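Local coordinates for protein pyridoxine 4-oxidase (Mesorhizobium loti, PDB 4HA6) that binds FAD and, as a GMC-family oxidoreductase, oxidises the 4-hydroxymethyl group of pyridoxine with molecular oxygen, probably giving pyridoxal and hydrogen peroxide, at residues A251-S256 against C448-M453; N464-L467 against L473-V476; H73-G78 against R287-H292; A478-N483 against L494-T499. All blocks are in the same frame, centred on the assembly; numbering follows the deposited sequence. Where two conformers were deposited one is given.

Contact 1: residues A251-S256 against C448-M453. With FAD (flavin-adenine dinucleotide), chain B.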
# COMPACT_ATOMS: atom_id res chain seq x y z
N ALA A 251 -6.68 9.00 6.84
CA ALA A 251 -6.60 7.94 7.83
C ALA A 251 -6.35 6.54 7.22
O ALA A 251 -6.22 5.55 7.95
CB ALA A 251 -7.86 7.93 8.68
N GLY A 252 -6.27 6.45 5.89
CA GLY A 252 -5.94 5.17 5.26
C GLY A 252 -7.12 4.25 4.94
O GLY A 252 -8.26 4.54 5.29
N ALA A 253 -6.83 3.13 4.28
CA ALA A 253 -7.86 2.26 3.72
C ALA A 253 -8.89 1.72 4.73
O ALA A 253 -10.02 1.41 4.37
CB ALA A 253 -7.22 1.11 2.95
N LEU A 254 -8.50 1.63 5.99
CA LEU A 254 -9.41 1.11 7.00
C LEU A 254 -10.00 2.23 7.81
O LEU A 254 -11.22 2.29 8.07
CB LEU A 254 -8.65 0.16 7.92
CG LEU A 254 -8.24 -1.12 7.18
CD1 LEU A 254 -7.06 -1.76 7.86
CD2 LEU A 254 -9.41 -2.07 7.15
N GLU A 255 -9.14 3.15 8.23
CA GLU A 255 -9.58 4.14 9.19
C GLU A 255 -10.35 5.31 8.58
O GLU A 255 -11.16 5.95 9.26
CB GLU A 255 -8.39 4.60 10.05
CG GLU A 255 -7.88 3.50 10.98
CD GLU A 255 -8.91 3.06 12.03
OE1 GLU A 255 -9.90 3.80 12.28
OE2 GLU A 255 -8.74 1.97 12.62
N SER A 256 -10.11 5.61 7.31
CA SER A 256 -10.94 6.64 6.69
C SER A 256 -12.43 6.21 6.59
O SER A 256 -13.30 6.95 7.07
CB SER A 256 -10.37 7.13 5.36
OG SER A 256 -9.22 7.92 5.59
N CYS A 448 -6.77 -0.95 -0.04
CA CYS A 448 -7.18 0.27 -0.74
C CYS A 448 -8.62 0.14 -1.25
O CYS A 448 -9.19 -0.95 -1.20
CB CYS A 448 -6.23 0.55 -1.92
SG CYS A 448 -6.44 -0.57 -3.38
N GLY A 449 -9.21 1.25 -1.70
CA GLY A 449 -10.45 1.21 -2.47
C GLY A 449 -11.76 1.47 -1.74
O GLY A 449 -12.83 1.51 -2.35
N THR A 450 -11.69 1.66 -0.42
CA THR A 450 -12.88 1.66 0.43
C THR A 450 -13.64 2.99 0.44
O THR A 450 -14.70 3.10 1.06
CB THR A 450 -12.49 1.31 1.88
OG1 THR A 450 -11.34 2.08 2.27
CG2 THR A 450 -12.15 -0.17 1.97
N CYS A 451 -13.07 4.00 -0.20
CA CYS A 451 -13.79 5.26 -0.42
C CYS A 451 -13.60 5.58 -1.90
O CYS A 451 -13.04 6.62 -2.24
CB CYS A 451 -13.22 6.37 0.46
SG CYS A 451 -13.48 6.14 2.29
N ARG A 452 -14.08 4.69 -2.77
CA ARG A 452 -13.65 4.75 -4.18
C ARG A 452 -14.00 6.06 -4.89
O ARG A 452 -15.12 6.61 -4.76
CB ARG A 452 -14.13 3.54 -5.00
CG ARG A 452 -15.60 3.58 -5.33
CD ARG A 452 -16.06 2.40 -6.21
NE ARG A 452 -17.51 2.49 -6.31
CZ ARG A 452 -18.15 3.24 -7.20
NH1 ARG A 452 -17.45 3.94 -8.09
NH2 ARG A 452 -19.48 3.29 -7.21
N MET A 453 -13.02 6.56 -5.61
CA MET A 453 -13.22 7.68 -6.51
C MET A 453 -13.95 7.16 -7.75
O MET A 453 -13.59 6.10 -8.28
CB MET A 453 -11.86 8.25 -6.90
CG MET A 453 -11.91 9.26 -8.02
SD MET A 453 -10.28 9.94 -8.45
CE MET A 453 -9.42 8.45 -8.99
PA FAD B . -1.21 5.30 6.23
O1A FAD B . 0.20 5.61 5.76
O2A FAD B . -1.47 3.95 6.86
O5B FAD B . -1.63 6.46 7.27
C5B FAD B . -2.77 6.42 8.12
C4B FAD B . -2.41 7.30 9.31
O4B FAD B . -3.58 7.87 9.92
C3B FAD B . -1.71 6.49 10.39
O3B FAD B . -0.58 7.27 10.82
C2B FAD B . -2.74 6.35 11.51
O2B FAD B . -2.12 6.27 12.80
C1B FAD B . -3.59 7.61 11.34
N9A FAD B . -5.01 7.48 11.76
C8A FAD B . -5.85 6.45 11.50
N7A FAD B . -7.08 6.70 12.02
C5A FAD B . -7.05 7.91 12.62
C6A FAD B . -8.02 8.76 13.36
N6A FAD B . -9.32 8.36 13.56
N1A FAD B . -7.57 9.96 13.83
C2A FAD B . -6.30 10.38 13.63
N3A FAD B . -5.38 9.64 12.96
C4A FAD B . -5.69 8.42 12.44
N1 FAD B . 3.95 0.04 -0.11
C2 FAD B . 4.88 0.13 -1.07
O2 FAD B . 4.63 0.81 -2.09
N3 FAD B . 6.07 -0.51 -0.99
C4 FAD B . 6.41 -1.26 0.07
O4 FAD B . 7.52 -1.86 0.12
C4X FAD B . 5.43 -1.41 1.17
N5 FAD B . 5.68 -2.16 2.26
C5X FAD B . 4.77 -2.26 3.26
C6 FAD B . 5.05 -3.03 4.39
C7 FAD B . 4.12 -3.13 5.42
C7M FAD B . 4.44 -3.96 6.64
C8 FAD B . 2.82 -2.40 5.33
C8M FAD B . 1.82 -2.52 6.44
C9 FAD B . 2.54 -1.63 4.20
C9A FAD B . 3.47 -1.54 3.17
N10 FAD B . 3.19 -0.77 2.03
C10 FAD B . 4.15 -0.68 1.01
C1' FAD B . 1.91 -0.06 1.91
C2' FAD B . 2.03 1.43 2.14
O2' FAD B . 2.84 1.69 3.30
C3' FAD B . 0.61 1.97 2.34
O3' FAD B . -0.20 1.53 1.24
C4' FAD B . 0.60 3.49 2.42
O4' FAD B . 1.47 3.88 3.50
C5' FAD B . -0.82 4.02 2.65
O5' FAD B . -0.72 5.35 3.14
P FAD B . -2.05 6.12 3.61
O1P FAD B . -1.77 7.62 3.73
O2P FAD B . -3.22 5.65 2.78
O3P FAD B . -2.29 5.50 5.07
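One hydrogen bond joins the two segments: the hydroxyl of Thr450 donates to the carbonyl of Ala253, with OG1 to O at 2.6 Å. The donor lies in the carbonyl plane on a lone pair, at a C=O...donor angle of 130°. Thr450 places OG1 between its own backbone N and carbonyl carbon (chi1 47°), and CG2 comes to 3.6 Å from the same oxygen, Ala253 O, so hydroxyl and methyl both lie against this carbonyl.

Packing surrounds the bond. The methyl of Ala253 sits over the backbone of Cys448, with CB 3.7 Å from Cys448 N, whereas CB of Cys448 is directed away. One helical turn on, Ser256 meets Cys451 more loosely, CB to SG at 4.5 Å. The polar end of Ser256 is engaged by Asp477, which also accepts from the amide of Gly252.

The other side of segment 251-256 serves the cofactor. Glu255 lays CB 3.2 Å from N7A of the FAD adenine, while its carboxylate reaches Tyr60. Gly252 CA lies 3.7 Å from the bridging O3P of FAD; a CB here would be crowded by that oxygen, and the backbone conformation of Gly252 would also press it against the preceding carbonyl O.

The start of helix 252-262 is thus held between the FAD diphosphate and the loop between strands 441-443 and 473-475. The helix follows strand 246-249 of the parallel sheet, Val371 of strand 370-372 touches both Leu254 and Thr450, and Cys451 packs farther along the helix on Pro257 and Leu260.

Contact 2: residues N464-L467 against L473-V476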
# COMPACT_ATOMS: atom_id res chain seq x y z
N ASN A 464 -12.17 15.02 -8.03
CA ASN A 464 -11.44 16.01 -7.24
C ASN A 464 -11.20 15.53 -5.81
O ASN A 464 -10.62 16.27 -4.99
CB ASN A 464 -12.21 17.34 -7.22
CG ASN A 464 -12.26 18.00 -8.59
OD1 ASN A 464 -11.24 18.14 -9.26
ND2 ASN A 464 -13.45 18.39 -9.02
N LEU A 465 -11.68 14.32 -5.52
CA LEU A 465 -11.52 13.66 -4.20
C LEU A 465 -12.45 14.20 -3.11
O LEU A 465 -12.22 13.98 -1.90
CB LEU A 465 -10.05 13.65 -3.72
CG LEU A 465 -9.01 13.14 -4.72
CD1 LEU A 465 -7.60 13.14 -4.11
CD2 LEU A 465 -9.36 11.77 -5.26
N ARG A 466 -13.50 14.90 -3.53
CA ARG A 466 -14.48 15.46 -2.62
C ARG A 466 -15.57 14.42 -2.35
O ARG A 466 -16.14 13.85 -3.29
CB ARG A 466 -15.10 16.72 -3.23
CG ARG A 466 -16.08 17.47 -2.33
CD ARG A 466 -16.92 18.48 -3.15
NE ARG A 466 -17.53 17.82 -4.30
CZ ARG A 466 -18.74 17.25 -4.31
NH1 ARG A 466 -19.52 17.26 -3.23
NH2 ARG A 466 -19.17 16.66 -5.43
N LEU A 467 -15.85 14.14 -1.07
CA LEU A 467 -16.99 13.27 -0.75
C LEU A 467 -18.23 13.84 -1.43
O LEU A 467 -18.55 15.02 -1.24
CB LEU A 467 -17.23 13.22 0.76
CG LEU A 467 -18.27 12.15 1.09
CD1 LEU A 467 -17.56 10.93 1.60
CD2 LEU A 467 -19.30 12.65 2.09
N LEU A 473 -15.40 18.36 2.53
CA LEU A 473 -14.72 17.16 3.01
C LEU A 473 -14.08 16.38 1.87
O LEU A 473 -14.73 16.03 0.88
CB LEU A 473 -15.70 16.26 3.78
CG LEU A 473 -15.23 14.89 4.26
CD1 LEU A 473 -14.12 15.02 5.28
CD2 LEU A 473 -16.40 14.13 4.86
N PHE A 474 -12.79 16.08 2.02
CA PHE A 474 -12.05 15.37 0.99
C PHE A 474 -11.45 14.08 1.57
O PHE A 474 -11.22 13.98 2.78
CB PHE A 474 -10.98 16.29 0.39
CG PHE A 474 -11.53 17.62 -0.08
CD1 PHE A 474 -11.90 17.80 -1.41
CD2 PHE A 474 -11.73 18.67 0.82
CE1 PHE A 474 -12.43 19.01 -1.85
CE2 PHE A 474 -12.26 19.88 0.38
CZ PHE A 474 -12.61 20.05 -0.95
N VAL A 475 -11.26 13.07 0.71
CA VAL A 475 -10.62 11.83 1.12
C VAL A 475 -9.38 11.64 0.25
O VAL A 475 -9.47 11.50 -0.97
CB VAL A 475 -11.56 10.63 1.00
CG1 VAL A 475 -10.88 9.38 1.53
CG2 VAL A 475 -12.89 10.89 1.77
N VAL A 476 -8.20 11.72 0.87
CA VAL A 476 -6.97 11.73 0.10
C VAL A 476 -5.98 10.73 0.67
O VAL A 476 -5.06 11.11 1.41
CB VAL A 476 -6.34 13.14 0.04
CG1 VAL A 476 -5.15 13.16 -0.91
CG2 VAL A 476 -7.36 14.14 -0.44
O HOH W 1 -17.04 17.02 0.67
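Arg466 and Phe474 form a single backbone bridge flanked by two hydrogen bonds, Val475 N to Leu465 O at 2.9 Å and Leu467 N to Leu473 O at 2.9 Å, while the end-to-end directions of the segments differ by 122°. Water 1 lies beside the bridge and accepts from Leu473 N at 2.8 Å.

The Phe474 ring crosses the start of the Arg466 side chain at a slant, with CE1 3.8 Å from Arg466 CB. CG of Arg466 is anti to the backbone N (chi1 -176°), which carries the chain past CD1 and CE1 of the ring; the guanidinium plane stands 89° from the ring and is held by Asp462 and the carbonyls of Leu470 and Lys468. Asn464 O lies near the ring plane, at its edge, and the ring also meets that of Phe500 on helix 490-506. An alanine replacing Phe474 would probably uncover the aliphatic part of Arg466 and deprive Phe500 of this ring partner. Further along, Leu465 CD1 meets Val476 CG2 at 3.8 Å, the two side chains crossing at about a right angle.

Through these bonds the loop 464-467 lines the outer edge of strand 473-475, the last strand of the five-stranded parallel sheet (order 3-2-1-4-5) in the Rossmann-type FAD-binding domain.

Contact 3: residues H73-G78 against R287-H292. With FAD (flavin-adenine dinucleotide), chain B.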
# COMPACT_ATOMS: atom_id res chain seq x y z
N HIS A 73 -6.51 -13.35 8.75
CA HIS A 73 -5.22 -12.76 8.44
C HIS A 73 -4.93 -11.56 9.34
O HIS A 73 -5.85 -10.85 9.76
CB HIS A 73 -5.21 -12.31 6.98
CG HIS A 73 -5.37 -13.43 6.01
ND1 HIS A 73 -4.33 -13.90 5.24
CD2 HIS A 73 -6.45 -14.18 5.67
CE1 HIS A 73 -4.76 -14.89 4.47
NE2 HIS A 73 -6.05 -15.07 4.71
N HIS A 74 -3.65 -11.32 9.61
CA HIS A 74 -3.27 -10.15 10.39
C HIS A 74 -2.84 -9.03 9.47
O HIS A 74 -2.03 -9.25 8.58
CB HIS A 74 -2.16 -10.52 11.38
CG HIS A 74 -2.66 -11.10 12.65
ND1 HIS A 74 -2.67 -10.41 13.85
CD2 HIS A 74 -3.20 -12.32 12.93
CE1 HIS A 74 -3.18 -11.16 14.80
NE2 HIS A 74 -3.51 -12.33 14.27
N TRP A 75 -3.41 -7.84 9.67
CA TRP A 75 -3.08 -6.68 8.83
C TRP A 75 -2.35 -5.59 9.61
O TRP A 75 -2.96 -4.78 10.31
CB TRP A 75 -4.35 -6.08 8.21
CG TRP A 75 -4.86 -6.83 6.98
CD1 TRP A 75 -4.48 -8.07 6.55
CD2 TRP A 75 -5.81 -6.34 6.01
NE1 TRP A 75 -5.15 -8.39 5.38
CE2 TRP A 75 -5.97 -7.34 5.03
CE3 TRP A 75 -6.54 -5.15 5.88
CZ2 TRP A 75 -6.84 -7.20 3.94
CZ3 TRP A 75 -7.40 -5.00 4.80
CH2 TRP A 75 -7.55 -6.02 3.84
N ALA A 76 -1.02 -5.58 9.49
CA ALA A 76 -0.19 -4.56 10.15
C ALA A 76 -0.48 -3.18 9.57
O ALA A 76 -0.59 -3.04 8.35
CB ALA A 76 1.30 -4.91 10.00
N ARG A 77 -0.60 -2.17 10.42
CA ARG A 77 -0.78 -0.80 9.95
C ARG A 77 -0.05 0.20 10.84
O ARG A 77 -0.06 0.06 12.07
CB ARG A 77 -2.27 -0.45 9.88
CG ARG A 77 -3.03 -1.05 8.69
CD ARG A 77 -2.65 -0.38 7.37
NE ARG A 77 -1.84 -1.25 6.50
CZ ARG A 77 -1.38 -0.88 5.31
NH1 ARG A 77 -1.63 0.34 4.84
NH2 ARG A 77 -0.67 -1.73 4.57
N GLY A 78 0.60 1.19 10.24
CA GLY A 78 1.29 2.22 11.01
C GLY A 78 0.38 3.07 11.88
O GLY A 78 -0.64 3.59 11.40
N ARG A 287 -16.88 -0.45 0.87
CA ARG A 287 -16.93 -1.48 -0.16
C ARG A 287 -15.77 -1.30 -1.15
O ARG A 287 -14.97 -0.37 -1.00
CB ARG A 287 -18.29 -1.45 -0.88
CG ARG A 287 -19.47 -1.77 0.06
CD ARG A 287 -20.72 -2.23 -0.71
NE ARG A 287 -20.46 -3.47 -1.44
CZ ARG A 287 -20.41 -4.67 -0.87
NH1 ARG A 287 -20.60 -4.81 0.44
NH2 ARG A 287 -20.17 -5.75 -1.61
N ASN A 288 -15.67 -2.18 -2.16
CA ASN A 288 -14.58 -2.10 -3.16
C ASN A 288 -13.20 -2.35 -2.51
O ASN A 288 -12.17 -1.99 -3.09
CB ASN A 288 -14.61 -0.73 -3.91
CG ASN A 288 -13.58 -0.62 -5.07
OD1 ASN A 288 -12.70 0.28 -5.09
ND2 ASN A 288 -13.70 -1.51 -6.04
N LEU A 289 -13.18 -2.96 -1.32
CA LEU A 289 -11.90 -3.22 -0.64
C LEU A 289 -11.03 -4.19 -1.45
O LEU A 289 -11.48 -5.29 -1.79
CB LEU A 289 -12.09 -3.79 0.77
CG LEU A 289 -10.81 -4.36 1.42
CD1 LEU A 289 -9.84 -3.25 1.75
CD2 LEU A 289 -11.08 -5.21 2.69
N GLN A 290 -9.80 -3.77 -1.74
CA GLN A 290 -8.84 -4.63 -2.46
C GLN A 290 -7.53 -4.77 -1.69
O GLN A 290 -7.18 -3.90 -0.91
CB GLN A 290 -8.54 -4.03 -3.84
CG GLN A 290 -9.75 -3.97 -4.75
CD GLN A 290 -9.57 -2.93 -5.84
OE1 GLN A 290 -8.73 -3.09 -6.73
NE2 GLN A 290 -10.33 -1.84 -5.75
N ASP A 291 -6.80 -5.84 -1.97
CA ASP A 291 -5.47 -6.03 -1.39
C ASP A 291 -4.71 -7.00 -2.30
O ASP A 291 -5.32 -7.70 -3.11
CB ASP A 291 -5.58 -6.59 0.03
CG ASP A 291 -4.22 -6.84 0.70
OD1 ASP A 291 -3.24 -6.10 0.41
OD2 ASP A 291 -4.14 -7.78 1.53
N HIS A 292 -3.38 -7.00 -2.19
CA HIS A 292 -2.56 -7.97 -2.94
C HIS A 292 -2.27 -9.14 -2.01
O HIS A 292 -2.17 -8.95 -0.80
CB HIS A 292 -1.23 -7.35 -3.38
CG HIS A 292 -1.30 -6.53 -4.63
ND1 HIS A 292 -0.79 -5.25 -4.70
CD2 HIS A 292 -1.76 -6.82 -5.87
CE1 HIS A 292 -0.96 -4.77 -5.92
NE2 HIS A 292 -1.55 -5.71 -6.65
PA FAD B . -1.21 5.30 6.23
O1A FAD B . 0.20 5.61 5.76
O2A FAD B . -1.47 3.95 6.86
O5B FAD B . -1.63 6.46 7.27
C5B FAD B . -2.77 6.42 8.12
C4B FAD B . -2.41 7.30 9.31
O4B FAD B . -3.58 7.87 9.92
C3B FAD B . -1.71 6.49 10.39
O3B FAD B . -0.58 7.27 10.82
C2B FAD B . -2.74 6.35 11.51
O2B FAD B . -2.12 6.27 12.80
C1B FAD B . -3.59 7.61 11.34
N9A FAD B . -5.01 7.48 11.76
C8A FAD B . -5.85 6.45 11.50
N7A FAD B . -7.08 6.70 12.02
C5A FAD B . -7.05 7.91 12.62
C6A FAD B . -8.02 8.76 13.36
N6A FAD B . -9.32 8.36 13.56
N1A FAD B . -7.57 9.96 13.83
C2A FAD B . -6.30 10.38 13.63
N3A FAD B . -5.38 9.64 12.96
C4A FAD B . -5.69 8.42 12.44
N1 FAD B . 3.95 0.04 -0.11
C2 FAD B . 4.88 0.13 -1.07
O2 FAD B . 4.63 0.81 -2.09
N3 FAD B . 6.07 -0.51 -0.99
C4 FAD B . 6.41 -1.26 0.07
O4 FAD B . 7.52 -1.86 0.12
C4X FAD B . 5.43 -1.41 1.17
N5 FAD B . 5.68 -2.16 2.26
C5X FAD B . 4.77 -2.26 3.26
C6 FAD B . 5.05 -3.03 4.39
C7 FAD B . 4.12 -3.13 5.42
C7M FAD B . 4.44 -3.96 6.64
C8 FAD B . 2.82 -2.40 5.33
C8M FAD B . 1.82 -2.52 6.44
C9 FAD B . 2.54 -1.63 4.20
C9A FAD B . 3.47 -1.54 3.17
N10 FAD B . 3.19 -0.77 2.03
C10 FAD B . 4.15 -0.68 1.01
C1' FAD B . 1.91 -0.06 1.91
C2' FAD B . 2.03 1.43 2.14
O2' FAD B . 2.84 1.69 3.30
C3' FAD B . 0.61 1.97 2.34
O3' FAD B . -0.20 1.53 1.24
C4' FAD B . 0.60 3.49 2.42
O4' FAD B . 1.47 3.88 3.50
C5' FAD B . -0.82 4.02 2.65
O5' FAD B . -0.72 5.35 3.14
P FAD B . -2.05 6.12 3.61
O1P FAD B . -1.77 7.62 3.73
O2P FAD B . -3.22 5.65 2.78
O3P FAD B . -2.29 5.50 5.07
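At the border of the FAD pocket, which Ala76, Arg77 and Gly78 help to line, Trp75 of the short strand 74-75 meets Leu289 and Asp291 in the loop that leads into strand 293-302. The indole uses the far end of its six-membered ring. CH2 touches Leu289 CD2 at 3.8 Å, and CZ2 stands 3.7 Å from Asp291 OD2. With CG anti to the carbonyl carbon (chi1 -81°), the Trp75 ring extends across the gap, which explains how side chains touch while the nearest CA atoms, those of Trp75 and Asp291, remain 10.5 Å apart. The indole and carboxylate planes are 71° apart.

Next along the chain, Arg77 turns to the flavin. Its chain bends at chi2 and chi3, its NE donates to Ala76 O at 2.9 Å, and C8M of FAD lies obliquely against the guanidinium, 3.2 Å from Arg77 NH2. Ala76 O approaches the same methyl, at 3.1 Å from C8M.

No hydrogen bond crosses between the segments, and Asp291 spends its polar atoms on other partners: OD2 is bonded to Tyr388 and Thr443, and OD1 to the amide of His446, a residue of the pyridoxamine pocket. Several bonds therefore fix the carboxylate's rotation, while the indole screens one flank of it with carbon. The contact itself is van der Waals in kind, and it joins the strand that precedes the FAD-lining residues to the bonds around His446.

Contact 4: residues A478-N483 against L494-T499. With FAD (flavin-adenine dinucleotide), chain B.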
# COMPACT_ATOMS: atom_id res chain seq x y z
N ALA A 478 -5.11 5.94 0.32
CA ALA A 478 -5.26 4.72 -0.47
C ALA A 478 -6.71 4.30 -0.63
O ALA A 478 -7.03 3.52 -1.52
CB ALA A 478 -4.46 3.56 0.13
N SER A 479 -7.59 4.81 0.24
CA SER A 479 -9.00 4.42 0.16
C SER A 479 -9.69 4.87 -1.16
O SER A 479 -10.64 4.24 -1.61
CB SER A 479 -9.76 4.97 1.37
OG SER A 479 -9.86 6.38 1.28
N ILE A 480 -9.21 5.96 -1.78
CA ILE A 480 -9.88 6.42 -3.00
C ILE A 480 -9.54 5.63 -4.27
O ILE A 480 -10.25 5.76 -5.29
CB ILE A 480 -9.68 7.93 -3.28
CG1 ILE A 480 -8.23 8.23 -3.69
CG2 ILE A 480 -10.20 8.78 -2.11
CD1 ILE A 480 -8.06 8.35 -5.22
N MET A 481 -8.46 4.83 -4.23
CA MET A 481 -8.00 4.09 -5.41
C MET A 481 -9.12 3.26 -6.01
O MET A 481 -9.67 2.38 -5.34
CB MET A 481 -6.83 3.15 -5.03
CG MET A 481 -5.62 3.90 -4.47
SD MET A 481 -4.27 2.83 -3.91
CE MET A 481 -3.84 2.00 -5.47
N PRO A 482 -9.49 3.55 -7.27
CA PRO A 482 -10.51 2.74 -7.95
C PRO A 482 -10.06 1.29 -8.03
O PRO A 482 -10.86 0.38 -7.82
CB PRO A 482 -10.58 3.37 -9.36
CG PRO A 482 -10.19 4.84 -9.11
CD PRO A 482 -9.10 4.74 -8.06
N ASN A 483 -8.78 1.09 -8.33
CA ASN A 483 -8.20 -0.23 -8.38
C ASN A 483 -6.72 -0.21 -8.01
O ASN A 483 -6.03 0.80 -8.19
CB ASN A 483 -8.36 -0.85 -9.78
CG ASN A 483 -7.84 0.07 -10.88
OD1 ASN A 483 -8.61 0.78 -11.52
ND2 ASN A 483 -6.52 0.07 -11.08
N LEU A 494 1.13 8.43 -2.73
CA LEU A 494 1.84 9.70 -2.70
C LEU A 494 1.45 10.53 -3.92
O LEU A 494 1.20 11.73 -3.81
CB LEU A 494 3.35 9.47 -2.61
CG LEU A 494 3.88 8.77 -1.34
CD1 LEU A 494 5.36 8.45 -1.52
CD2 LEU A 494 3.67 9.59 -0.08
N ALA A 495 1.33 9.88 -5.08
CA ALA A 495 0.83 10.59 -6.27
C ALA A 495 -0.59 11.15 -6.03
O ALA A 495 -0.87 12.28 -6.40
CB ALA A 495 0.87 9.70 -7.49
N ILE A 496 -1.45 10.38 -5.38
CA ILE A 496 -2.78 10.88 -5.03
C ILE A 496 -2.69 12.13 -4.15
O ILE A 496 -3.43 13.10 -4.34
CB ILE A 496 -3.62 9.81 -4.28
CG1 ILE A 496 -4.00 8.69 -5.24
CG2 ILE A 496 -4.92 10.42 -3.70
CD1 ILE A 496 -4.69 7.53 -4.55
N ALA A 497 -1.79 12.10 -3.18
CA ALA A 497 -1.71 13.23 -2.26
C ALA A 497 -1.16 14.46 -3.00
O ALA A 497 -1.70 15.57 -2.86
CB ALA A 497 -0.88 12.88 -1.06
N GLU A 498 -0.09 14.27 -3.78
CA GLU A 498 0.49 15.39 -4.52
C GLU A 498 -0.51 16.01 -5.50
O GLU A 498 -0.59 17.24 -5.59
CB GLU A 498 1.78 14.99 -5.24
CG GLU A 498 2.41 16.10 -6.11
CD GLU A 498 2.83 17.35 -5.32
OE1 GLU A 498 2.95 18.43 -5.94
OE2 GLU A 498 3.04 17.27 -4.09
N THR A 499 -1.30 15.20 -6.21
CA THR A 499 -2.24 15.84 -7.13
C THR A 499 -3.32 16.62 -6.37
O THR A 499 -3.77 17.67 -6.83
CB THR A 499 -2.82 14.93 -8.30
OG1 THR A 499 -4.20 14.63 -8.08
CG2 THR A 499 -2.01 13.67 -8.56
PA FAD B . -1.21 5.30 6.23
O1A FAD B . 0.20 5.61 5.76
O2A FAD B . -1.47 3.95 6.86
O5B FAD B . -1.63 6.46 7.27
C5B FAD B . -2.77 6.42 8.12
C4B FAD B . -2.41 7.30 9.31
O4B FAD B . -3.58 7.87 9.92
C3B FAD B . -1.71 6.49 10.39
O3B FAD B . -0.58 7.27 10.82
C2B FAD B . -2.74 6.35 11.51
O2B FAD B . -2.12 6.27 12.80
C1B FAD B . -3.59 7.61 11.34
N9A FAD B . -5.01 7.48 11.76
C8A FAD B . -5.85 6.45 11.50
N7A FAD B . -7.08 6.70 12.02
C5A FAD B . -7.05 7.91 12.62
C6A FAD B . -8.02 8.76 13.36
N6A FAD B . -9.32 8.36 13.56
N1A FAD B . -7.57 9.96 13.83
C2A FAD B . -6.30 10.38 13.63
N3A FAD B . -5.38 9.64 12.96
C4A FAD B . -5.69 8.42 12.44
N1 FAD B . 3.95 0.04 -0.11
C2 FAD B . 4.88 0.13 -1.07
O2 FAD B . 4.63 0.81 -2.09
N3 FAD B . 6.07 -0.51 -0.99
C4 FAD B . 6.41 -1.26 0.07
O4 FAD B . 7.52 -1.86 0.12
C4X FAD B . 5.43 -1.41 1.17
N5 FAD B . 5.68 -2.16 2.26
C5X FAD B . 4.77 -2.26 3.26
C6 FAD B . 5.05 -3.03 4.39
C7 FAD B . 4.12 -3.13 5.42
C7M FAD B . 4.44 -3.96 6.64
C8 FAD B . 2.82 -2.40 5.33
C8M FAD B . 1.82 -2.52 6.44
C9 FAD B . 2.54 -1.63 4.20
C9A FAD B . 3.47 -1.54 3.17
N10 FAD B . 3.19 -0.77 2.03
C10 FAD B . 4.15 -0.68 1.01
C1' FAD B . 1.91 -0.06 1.91
C2' FAD B . 2.03 1.43 2.14
O2' FAD B . 2.84 1.69 3.30
C3' FAD B . 0.61 1.97 2.34
O3' FAD B . -0.20 1.53 1.24
C4' FAD B . 0.60 3.49 2.42
O4' FAD B . 1.47 3.88 3.50
C5' FAD B . -0.82 4.02 2.65
O5' FAD B . -0.72 5.35 3.14
P FAD B . -2.05 6.12 3.61
O1P FAD B . -1.77 7.62 3.73
O2P FAD B . -3.22 5.65 2.78
O3P FAD B . -2.29 5.50 5.07
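Ile480 and Met481, in the turn that follows strand 473-475 of the Rossmann-type FAD domain, meet Ile496 of helix 490-506. The turn opens at Ala478, whose amide donates to the FAD diphosphate, N to O2P at 3.1 Å with an N-H...O angle of 166°; residues 478-480 have helical backbone angles but lack the regular bonds. Ser479, like Ala478, directs CB away from the helix, and its hydroxyl is bonded to Asp477. Ile480 makes the first direct meeting with the helix: its CG1 branch lies between the backbone N and the carbonyl carbon (chi1 70°), which sends CD1 to the tip of Ile496. Met481 comes next, crossing Ile496 at about a right angle, with CG 3.7 Å from Ile496 CD1. Pro482 and Asn483 then lead the chain along helix 97-107, where Trp103 touches Met481, Pro482 and Ile496 alike.

Across this interface Ile496 alone of segment 494-499 makes contact, and it does so through carbon. Cutting Ile496 back to an alanine would probably open a gap between turn and helix and leave the ends of Ile480 and Met481 without their shared partner. The closest approach is methyl to methyl, Ile480 CD1 to Ile496 CD1 at 3.5 Å.

How the contacts relate
Contacts 1, 3 and 4 all touch FAD: contact 1 at the adenine and diphosphate, contact 4 at the diphosphate, contact 3 at the flavin methyl C8M and, through Gly78, at the adenosine ribose. Segment 448-453 joins them, since Cys448 O probably accepts from Gln290 N (2.9 Å) of contact 3, and Cys451 N probably donates to Ser479 O (2.8 Å) of contact 4. Contact 2 lies farther out, its centre about 21 Å from that of contact 3, but packs on contact 4 through Leu465 CD2 and Ile480 CD1 (3.7 Å). Nearest the bound pyridoxamine is contact 3, whose Asp291 side chain lies about 8 Å away; the side chains of Cys448 and Met481 are each about 12 Å from the bound pyridoxamine.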